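PDB 5IPW: oligopeptide ABC transporter, periplasmic oligopeptide-binding protein, putative from Thermotoga maritima MSB8, which probably binds oligopeptides outside the cytoplasmic membrane and hands them to an ABC transporter for uptake. Local coordinates for residues 19-24 with 41-46; 96-101 with 260-265; 117-120 with 126-129. One frame throughout, in Å; residues are numbered along the deposited sequence.

Contact 1: residues 19-24 with 41-46; sequences TEYHES and QRLPEE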
loop_
_atom_site.group_PDB
_atom_site.type_symbol
_atom_site.label_atom_id
_atom_site.label_comp_id
_atom_site.label_asym_id
_atom_site.label_seq_id
_atom_site.Cartn_x
_atom_site.Cartn_y
_atom_site.Cartn_z
ATOM N N THR A 19 -14.446 -32.199 6.089
ATOM C CA THR A 19 -15.366 -33.065 6.837
ATOM C C THR A 19 -15.123 -33.068 8.350
ATOM O O THR A 19 -15.888 -33.676 9.103
ATOM C CB THR A 19 -15.278 -34.521 6.330
ATOM O OG1 THR A 19 -13.970 -35.051 6.585
ATOM C CG2 THR A 19 -15.565 -34.592 4.825
ATOM N N GLU A 20 -14.078 -32.376 8.790
ATOM C CA GLU A 20 -13.561 -32.535 10.138
ATOM C C GLU A 20 -12.731 -31.303 10.467
ATOM O O GLU A 20 -12.032 -30.777 9.592
ATOM C CB GLU A 20 -12.670 -33.773 10.167
ATOM C CG GLU A 20 -12.855 -34.687 11.360
ATOM C CD GLU A 20 -11.891 -35.867 11.327
ATOM O OE1 GLU A 20 -11.576 -36.369 10.219
ATOM O OE2 GLU A 20 -11.440 -36.293 12.412
ATOM N N TYR A 21 -12.807 -30.834 11.713
ATOM C CA TYR A 21 -11.994 -29.693 12.144
ATOM C C TYR A 21 -10.909 -30.128 13.101
ATOM O O TYR A 21 -11.113 -31.035 13.909
ATOM C CB TYR A 21 -12.846 -28.624 12.810
ATOM C CG TYR A 21 -13.797 -27.925 11.884
ATOM C CD1 TYR A 21 -13.357 -27.392 10.689
ATOM C CD2 TYR A 21 -15.141 -27.762 12.226
ATOM C CE1 TYR A 21 -14.227 -26.740 9.840
ATOM C CE2 TYR A 21 -16.024 -27.105 11.383
ATOM C CZ TYR A 21 -15.556 -26.601 10.189
ATOM O OH TYR A 21 -16.403 -25.948 9.331
ATOM N N HIS A 22 -9.759 -29.465 13.005
ATOM C CA HIS A 22 -8.596 -29.784 13.825
ATOM C C HIS A 22 -8.088 -28.531 14.510
ATOM O O HIS A 22 -8.436 -27.425 14.111
ATOM C CB HIS A 22 -7.505 -30.390 12.953
ATOM C CG HIS A 22 -7.965 -31.582 12.178
ATOM N ND1 HIS A 22 -8.126 -32.825 12.754
ATOM C CD2 HIS A 22 -8.324 -31.717 10.880
ATOM C CE1 HIS A 22 -8.557 -33.676 11.839
ATOM N NE2 HIS A 22 -8.690 -33.027 10.695
ATOM N N GLU A 23 -7.264 -28.708 15.536
ATOM C CA GLU A 23 -6.804 -27.589 16.359
ATOM C C GLU A 23 -5.390 -27.825 16.811
ATOM O O GLU A 23 -4.917 -28.955 16.787
ATOM C CB GLU A 23 -7.696 -27.458 17.591
ATOM C CG GLU A 23 -7.433 -28.525 18.654
ATOM C CD GLU A 23 -8.595 -28.739 19.605
ATOM O OE1 GLU A 23 -9.483 -27.880 19.626
ATOM O OE2 GLU A 23 -8.630 -29.757 20.330
ATOM N N SER A 24 -4.720 -26.769 17.257
ATOM C CA SER A 24 -3.358 -26.910 17.756
ATOM C C SER A 24 -3.367 -27.726 19.041
ATOM O O SER A 24 -4.270 -27.570 19.849
ATOM C CB SER A 24 -2.738 -25.551 18.026
ATOM O OG SER A 24 -1.370 -25.687 18.372
ATOM N N GLN A 41 -17.224 -25.971 18.418
ATOM C CA GLN A 41 -18.003 -24.919 19.051
ATOM C C GLN A 41 -17.342 -23.539 18.929
ATOM O O GLN A 41 -18.036 -22.531 18.726
ATOM C CB GLN A 41 -18.202 -25.264 20.518
ATOM C CG GLN A 41 -19.069 -24.271 21.272
ATOM C CD GLN A 41 -19.329 -24.698 22.706
ATOM O OE1 GLN A 41 -19.335 -25.902 23.030
ATOM N NE2 GLN A 41 -19.546 -23.713 23.580
ATOM N N ARG A 42 -16.014 -23.504 19.072
ATOM C CA ARG A 42 -15.231 -22.265 18.946
ATOM C C ARG A 42 -15.343 -21.622 17.567
ATOM O O ARG A 42 -15.489 -20.405 17.453
ATOM C CB ARG A 42 -13.756 -22.547 19.182
ATOM C CG ARG A 42 -13.304 -22.605 20.624
ATOM C CD ARG A 42 -11.791 -22.759 20.650
ATOM N NE ARG A 42 -11.430 -24.146 20.844
ATOM C CZ ARG A 42 -10.446 -24.799 20.241
ATOM N NH1 ARG A 42 -9.657 -24.240 19.340
ATOM N NH2 ARG A 42 -10.264 -26.062 20.553
ATOM N N LEU A 43 -15.230 -22.440 16.524
ATOM C CA LEU A 43 -15.339 -21.954 15.140
ATOM C C LEU A 43 -16.750 -21.467 14.807
ATOM O O LEU A 43 -17.718 -21.887 15.431
ATOM C CB LEU A 43 -14.964 -23.063 14.155
ATOM C CG LEU A 43 -13.501 -23.486 14.128
ATOM C CD1 LEU A 43 -13.381 -24.844 13.465
ATOM C CD2 LEU A 43 -12.656 -22.459 13.393
ATOM N N PRO A 44 -16.873 -20.585 13.809
ATOM C CA PRO A 44 -18.204 -20.229 13.331
ATOM C C PRO A 44 -18.839 -21.376 12.551
ATOM O O PRO A 44 -18.219 -22.423 12.383
ATOM C CB PRO A 44 -17.936 -19.044 12.408
ATOM C CG PRO A 44 -16.553 -19.273 11.913
ATOM C CD PRO A 44 -15.813 -19.899 13.051
ATOM N N GLU A 45 -20.068 -21.176 12.089
ATOM C CA GLU A 45 -20.760 -22.196 11.308
ATOM C C GLU A 45 -20.108 -22.336 9.945
ATOM O O GLU A 45 -20.004 -23.426 9.424
ATOM C CB GLU A 45 -22.237 -21.854 11.156
ATOM C CG GLU A 45 -23.041 -22.091 12.429
ATOM C CD GLU A 45 -24.518 -21.737 12.291
ATOM O OE1 GLU A 45 -24.961 -21.327 11.186
ATOM O OE2 GLU A 45 -25.239 -21.868 13.304
ATOM N N GLU A 46 -19.658 -21.222 9.390
ATOM C CA GLU A 46 -19.028 -21.203 8.083
ATOM C C GLU A 46 -17.708 -20.415 8.151
ATOM O O GLU A 46 -17.663 -19.230 7.797
ATOM C CB GLU A 46 -19.979 -20.582 7.055
ATOM C CG GLU A 46 -21.309 -21.318 6.877
ATOM C CD GLU A 46 -22.072 -20.859 5.638
ATOM O OE1 GLU A 46 -22.165 -21.638 4.663
ATOM O OE2 GLU A 46 -22.562 -19.711 5.629
#
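Tyr-21 and Leu-43 meet in a CH-pi contact between two loops of the N-terminal region, one leading into helix 25-32 and the other leaving helix 39-42. The two pieces of chain run roughly antiparallel, with no hydrogen bond between them, so side chains alone make the join. In the apolar part, Leu-43 CD1 sits over one face of the Tyr-21 ring, 3.7 Å from its centroid and 19° off the normal. It is displaced toward the CB side of the ring, its nearest atom being Tyr-21 CG at 3.5 Å. The ring is offered to the methyl by a chi1 of -68°, which places CG anti to the carbonyl carbon. An alanine here would take away the whole ring face and is likely to leave Leu-43 CD1 without its cover on this side. The charged part pairs the Glu-23 carboxylate with the Arg-42 guanidinium; the two groups are modelled too close together for the details of this salt bridge to be trusted. Each has a further partner: Arg-42 NE bonds to the carbonyl O of Pro-37, and Glu-23 OE2 to Thr-28 OG1 of helix 25-32.

Contact 2: residues 96-101 with 260-265; sequences PGLAKS and YFWAVD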
loop_
_atom_site.group_PDB
_atom_site.type_symbol
_atom_site.label_atom_id
_atom_site.label_comp_id
_atom_site.label_asym_id
_atom_site.label_seq_id
_atom_site.Cartn_x
_atom_site.Cartn_y
_atom_site.Cartn_z
ATOM N N PRO A 96 -12.739 -12.957 0.090
ATOM C CA PRO A 96 -13.476 -13.091 1.353
ATOM C C PRO A 96 -12.610 -13.033 2.610
ATOM O O PRO A 96 -11.493 -13.545 2.626
ATOM C CB PRO A 96 -14.145 -14.460 1.233
ATOM C CG PRO A 96 -14.235 -14.707 -0.226
ATOM C CD PRO A 96 -13.024 -14.067 -0.831
ATOM N N GLY A 97 -13.142 -12.395 3.646
ATOM C CA GLY A 97 -12.474 -12.275 4.939
ATOM C C GLY A 97 -13.473 -12.606 6.021
ATOM O O GLY A 97 -14.029 -13.685 6.013
ATOM N N LEU A 98 -13.712 -11.681 6.944
ATOM C CA LEU A 98 -14.771 -11.873 7.934
ATOM C C LEU A 98 -16.155 -11.840 7.305
ATOM O O LEU A 98 -17.098 -12.373 7.874
ATOM C CB LEU A 98 -14.702 -10.850 9.061
ATOM C CG LEU A 98 -13.941 -11.383 10.272
ATOM C CD1 LEU A 98 -13.735 -10.284 11.289
ATOM C CD2 LEU A 98 -14.633 -12.568 10.931
ATOM N N ALA A 99 -16.272 -11.203 6.146
ATOM C CA ALA A 99 -17.468 -11.311 5.332
ATOM C C ALA A 99 -17.304 -12.468 4.356
ATOM O O ALA A 99 -16.297 -12.560 3.662
ATOM C CB ALA A 99 -17.706 -10.019 4.572
ATOM N N LYS A 100 -18.293 -13.357 4.311
ATOM C CA LYS A 100 -18.307 -14.434 3.321
ATOM C C LYS A 100 -18.703 -13.927 1.928
ATOM O O LYS A 100 -18.259 -14.466 0.910
ATOM C CB LYS A 100 -19.205 -15.582 3.771
ATOM C CG LYS A 100 -20.684 -15.260 3.868
ATOM C CD LYS A 100 -21.408 -16.337 4.664
ATOM C CE LYS A 100 -22.916 -16.251 4.494
ATOM N NZ LYS A 100 -23.532 -17.606 4.414
ATOM N N SER A 101 -19.525 -12.888 1.880
ATOM C CA SER A 101 -19.932 -12.292 0.605
ATOM C C SER A 101 -20.470 -10.904 0.832
ATOM O O SER A 101 -20.905 -10.558 1.935
ATOM C CB SER A 101 -20.997 -13.139 -0.100
ATOM O OG SER A 101 -22.134 -13.326 0.727
ATOM N N TYR A 260 -10.307 -18.570 19.321
ATOM C CA TYR A 260 -11.576 -18.415 18.609
ATOM C C TYR A 260 -11.399 -17.924 17.180
ATOM O O TYR A 260 -12.354 -17.433 16.564
ATOM C CB TYR A 260 -12.482 -17.448 19.384
ATOM C CG TYR A 260 -12.960 -18.043 20.675
ATOM C CD1 TYR A 260 -14.052 -18.898 20.690
ATOM C CD2 TYR A 260 -12.305 -17.787 21.875
ATOM C CE1 TYR A 260 -14.502 -19.474 21.862
ATOM C CE2 TYR A 260 -12.738 -18.362 23.059
ATOM C CZ TYR A 260 -13.846 -19.213 23.043
ATOM O OH TYR A 260 -14.322 -19.812 24.196
ATOM N N PHE A 261 -10.193 -18.049 16.630
ATOM C CA PHE A 261 -9.964 -17.589 15.260
ATOM C C PHE A 261 -10.846 -18.375 14.290
ATOM O O PHE A 261 -11.057 -19.583 14.462
ATOM C CB PHE A 261 -8.493 -17.682 14.845
ATOM C CG PHE A 261 -8.173 -16.879 13.620
ATOM C CD1 PHE A 261 -8.395 -15.514 13.601
ATOM C CD2 PHE A 261 -7.694 -17.485 12.477
ATOM C CE1 PHE A 261 -8.135 -14.764 12.466
ATOM C CE2 PHE A 261 -7.423 -16.744 11.341
ATOM C CZ PHE A 261 -7.640 -15.382 11.334
ATOM N N TRP A 262 -11.306 -17.675 13.257
ATOM C CA TRP A 262 -12.511 -18.042 12.499
ATOM C C TRP A 262 -12.203 -18.506 11.089
ATOM O O TRP A 262 -13.109 -18.593 10.266
ATOM C CB TRP A 262 -13.462 -16.835 12.429
ATOM C CG TRP A 262 -12.711 -15.567 12.315
ATOM C CD1 TRP A 262 -12.297 -14.771 13.341
ATOM C CD2 TRP A 262 -12.209 -14.977 11.119
ATOM N NE1 TRP A 262 -11.581 -13.711 12.856
ATOM C CE2 TRP A 262 -11.512 -13.810 11.492
ATOM C CE3 TRP A 262 -12.282 -15.315 9.771
ATOM C CZ2 TRP A 262 -10.893 -12.979 10.564
ATOM C CZ3 TRP A 262 -11.665 -14.483 8.843
ATOM C CH2 TRP A 262 -10.977 -13.333 9.245
ATOM N N ALA A 263 -10.937 -18.793 10.800
ATOM C CA ALA A 263 -10.564 -19.311 9.493
ATOM C C ALA A 263 -9.879 -20.641 9.665
ATOM O O ALA A 263 -9.246 -20.888 10.681
ATOM C CB ALA A 263 -9.647 -18.347 8.773
ATOM N N VAL A 264 -10.011 -21.491 8.656
ATOM C CA VAL A 264 -9.348 -22.782 8.624
ATOM C C VAL A 264 -8.636 -23.019 7.296
ATOM O O VAL A 264 -8.785 -22.267 6.338
ATOM C CB VAL A 264 -10.339 -23.941 8.862
ATOM C CG1 VAL A 264 -11.083 -23.760 10.180
ATOM C CG2 VAL A 264 -11.343 -24.054 7.716
ATOM N N ASP A 265 -7.828 -24.064 7.311
ATOM C CA ASP A 265 -7.219 -24.710 6.152
ATOM C C ASP A 265 -8.195 -25.355 5.216
ATOM O O ASP A 265 -9.326 -25.637 5.585
ATOM C CB ASP A 265 -6.421 -25.916 6.661
ATOM C CG ASP A 265 -4.998 -25.668 6.700
ATOM O OD1 ASP A 265 -4.606 -24.529 6.397
ATOM O OD2 ASP A 265 -4.267 -26.612 7.033
#
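A chi1 of 36° sets Trp-262 CG between its backbone N and carbonyl carbon and turns the indole toward the loop carrying Leu-98, whose own chi1 of -95° swings its branched end onto the ring. The two side chains meet at about a right angle, and the leucine comes in over the indole face. Leu-98 CD2 makes a CH-pi contact, 3.5 Å from the centroid of the five-membered ring and 18° off its normal, while Leu-98 CG covers the benzo half, 3.5 Å from Trp-262 CZ2. Phe-261 CE1 lies against the opposite face, 3.4 Å from the indole plane, so the ring is held between an aliphatic and an aromatic neighbour. At the far end of the benzo ring the backbone of Gly-97 approaches obliquely, its O 3.8 Å from Trp-262 CZ3. The indole N-H finds its acceptor outside the two segments: NE1 bonds to the carbonyl O of Leu-239, a bond that probably restrains the turn of the ring between its two neighbours. All three touching residues are buried. The arrangement is typical of a buried apolar core where loops of two sheets meet, here joining the irregular stretch of strand 94-105, in an antiparallel sheet, to the loop entering strand 263-265 of a mixed one.

Contact 3: residues 117-120 with 126-129; sequences KGVK and PYTA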
loop_
_atom_site.group_PDB
_atom_site.type_symbol
_atom_site.label_atom_id
_atom_site.label_comp_id
_atom_site.label_asym_id
_atom_site.label_seq_id
_atom_site.Cartn_x
_atom_site.Cartn_y
_atom_site.Cartn_z
ATOM N N LYS A 117 -22.060 -16.387 10.741
ATOM C CA LYS A 117 -22.754 -16.660 11.981
ATOM C C LYS A 117 -21.904 -17.554 12.879
ATOM O O LYS A 117 -21.294 -18.514 12.420
ATOM C CB LYS A 117 -24.109 -17.318 11.690
ATOM C CG LYS A 117 -24.907 -17.735 12.923
ATOM C CD LYS A 117 -26.262 -18.322 12.535
ATOM C CE LYS A 117 -26.879 -19.152 13.658
ATOM N NZ LYS A 117 -27.303 -18.337 14.830
ATOM N N GLY A 118 -21.864 -17.218 14.160
ATOM C CA GLY A 118 -21.122 -18.002 15.140
ATOM C C GLY A 118 -19.687 -17.564 15.380
ATOM O O GLY A 118 -19.000 -18.164 16.195
ATOM N N VAL A 119 -19.223 -16.530 14.679
ATOM C CA VAL A 119 -17.899 -15.992 14.941
ATOM C C VAL A 119 -17.881 -15.394 16.337
ATOM O O VAL A 119 -18.766 -14.626 16.709
ATOM C CB VAL A 119 -17.490 -14.901 13.937
ATOM C CG1 VAL A 119 -16.225 -14.192 14.407
ATOM C CG2 VAL A 119 -17.267 -15.496 12.556
ATOM N N LYS A 120 -16.853 -15.739 17.097
ATOM C CA LYS A 120 -16.703 -15.234 18.439
ATOM C C LYS A 120 -15.407 -14.447 18.567
ATOM O O LYS A 120 -14.417 -14.768 17.916
ATOM C CB LYS A 120 -16.752 -16.400 19.435
ATOM C CG LYS A 120 -18.165 -16.928 19.666
ATOM C CD LYS A 120 -18.190 -18.346 20.228
ATOM C CE LYS A 120 -18.871 -19.344 19.291
ATOM N NZ LYS A 120 -18.159 -19.556 17.999
ATOM N N PRO A 126 -19.929 -13.216 21.359
ATOM C CA PRO A 126 -20.320 -13.236 19.949
ATOM C C PRO A 126 -19.971 -11.971 19.172
ATOM O O PRO A 126 -20.101 -10.856 19.671
ATOM C CB PRO A 126 -21.840 -13.436 19.994
ATOM C CG PRO A 126 -22.247 -13.074 21.377
ATOM C CD PRO A 126 -21.083 -13.374 22.260
ATOM N N TYR A 127 -19.522 -12.174 17.942
ATOM C CA TYR A 127 -19.234 -11.088 17.033
ATOM C C TYR A 127 -20.411 -10.953 16.088
ATOM O O TYR A 127 -20.831 -11.938 15.472
ATOM C CB TYR A 127 -17.969 -11.380 16.238
ATOM C CG TYR A 127 -17.693 -10.374 15.160
ATOM C CD1 TYR A 127 -17.443 -9.053 15.470
ATOM C CD2 TYR A 127 -17.698 -10.743 13.822
ATOM C CE1 TYR A 127 -17.192 -8.119 14.481
ATOM C CE2 TYR A 127 -17.453 -9.815 12.823
ATOM C CZ TYR A 127 -17.194 -8.506 13.162
ATOM O OH TYR A 127 -16.931 -7.592 12.174
ATOM N N THR A 128 -20.924 -9.727 15.978
ATOM C CA THR A 128 -22.109 -9.438 15.189
ATOM C C THR A 128 -21.892 -8.145 14.442
ATOM O O THR A 128 -20.883 -7.470 14.639
ATOM C CB THR A 128 -23.355 -9.287 16.081
ATOM O OG1 THR A 128 -23.235 -8.106 16.880
ATOM C CG2 THR A 128 -23.510 -10.497 16.993
ATOM N N ALA A 129 -22.853 -7.792 13.596
ATOM C CA ALA A 129 -22.791 -6.549 12.839
ATOM C C ALA A 129 -22.942 -5.329 13.736
ATOM O O ALA A 129 -22.593 -4.221 13.336
ATOM C CB ALA A 129 -23.858 -6.536 11.759
#
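Val-119 and Tyr-127 join the two ends of a short connecting loop through one backbone hydrogen bond and one apolar side-chain contact. The bond runs from Tyr-127 N to Val-119 O, 2.8 Å long and nearly straight, with 163° at the hydrogen. Next to it, Lys-120 and Pro-126 form a single beta bridge with CA atoms 4.4 Å apart, and no longer strand pairing develops from it.

The apolar contact lies beside this bond. Val-119 and Tyr-127 point the same way, and Val-119 CG1 rests 3.8 Å from Tyr-127 CB and equally far from Tyr-127 CD2, approaching the ring obliquely. With chi1 at 173°, the phenol reaches on past the valine, and its hydroxyl bonds to the carbonyl O of Thr-188. The Tyr-127 ring also meets that of Trp-121, the planes nearly perpendicular.

Polar backbone atoms are gathered by Lys-120, whose NZ bonds to the carbonyls of Gln-41 and Arg-42 at the end of helix 39-42. The same NZ is also modelled close to Gly-118 O of its own segment, at a separation too short to be trusted in detail.

In the fold, the closed loop links strand 110-115 of the five-stranded antiparallel sheet to helix 129-140. Thr-128 occupies the N-cap of that helix, its OG1 bonded to the backbone N of His-130, while Val-119 leans on Pro-44 in the loop after helix 39-42.

In the fold
The three contacts form one cluster on the same side of the chain's centre: contact 2 lies about 11 Å, centre to centre, from each of the others, which are about 14 Å apart. Contact 1 is complete before contact 2 begins, and contact 3 falls between the two segments of contact 2. They touch directly. Glu-46 of contact 1 forms a salt bridge with Lys-100, Leu-43 packs on Phe-261 and Val-264, and Val-119 of contact 3 reaches both Leu-98 and Trp-262. The N-terminal loops around helices 25-32 and 39-42 are thereby bound to the sheet containing strands 94-105 and 110-115, tying sequence-distant pieces of this solute-binding protein into one continuous packed region.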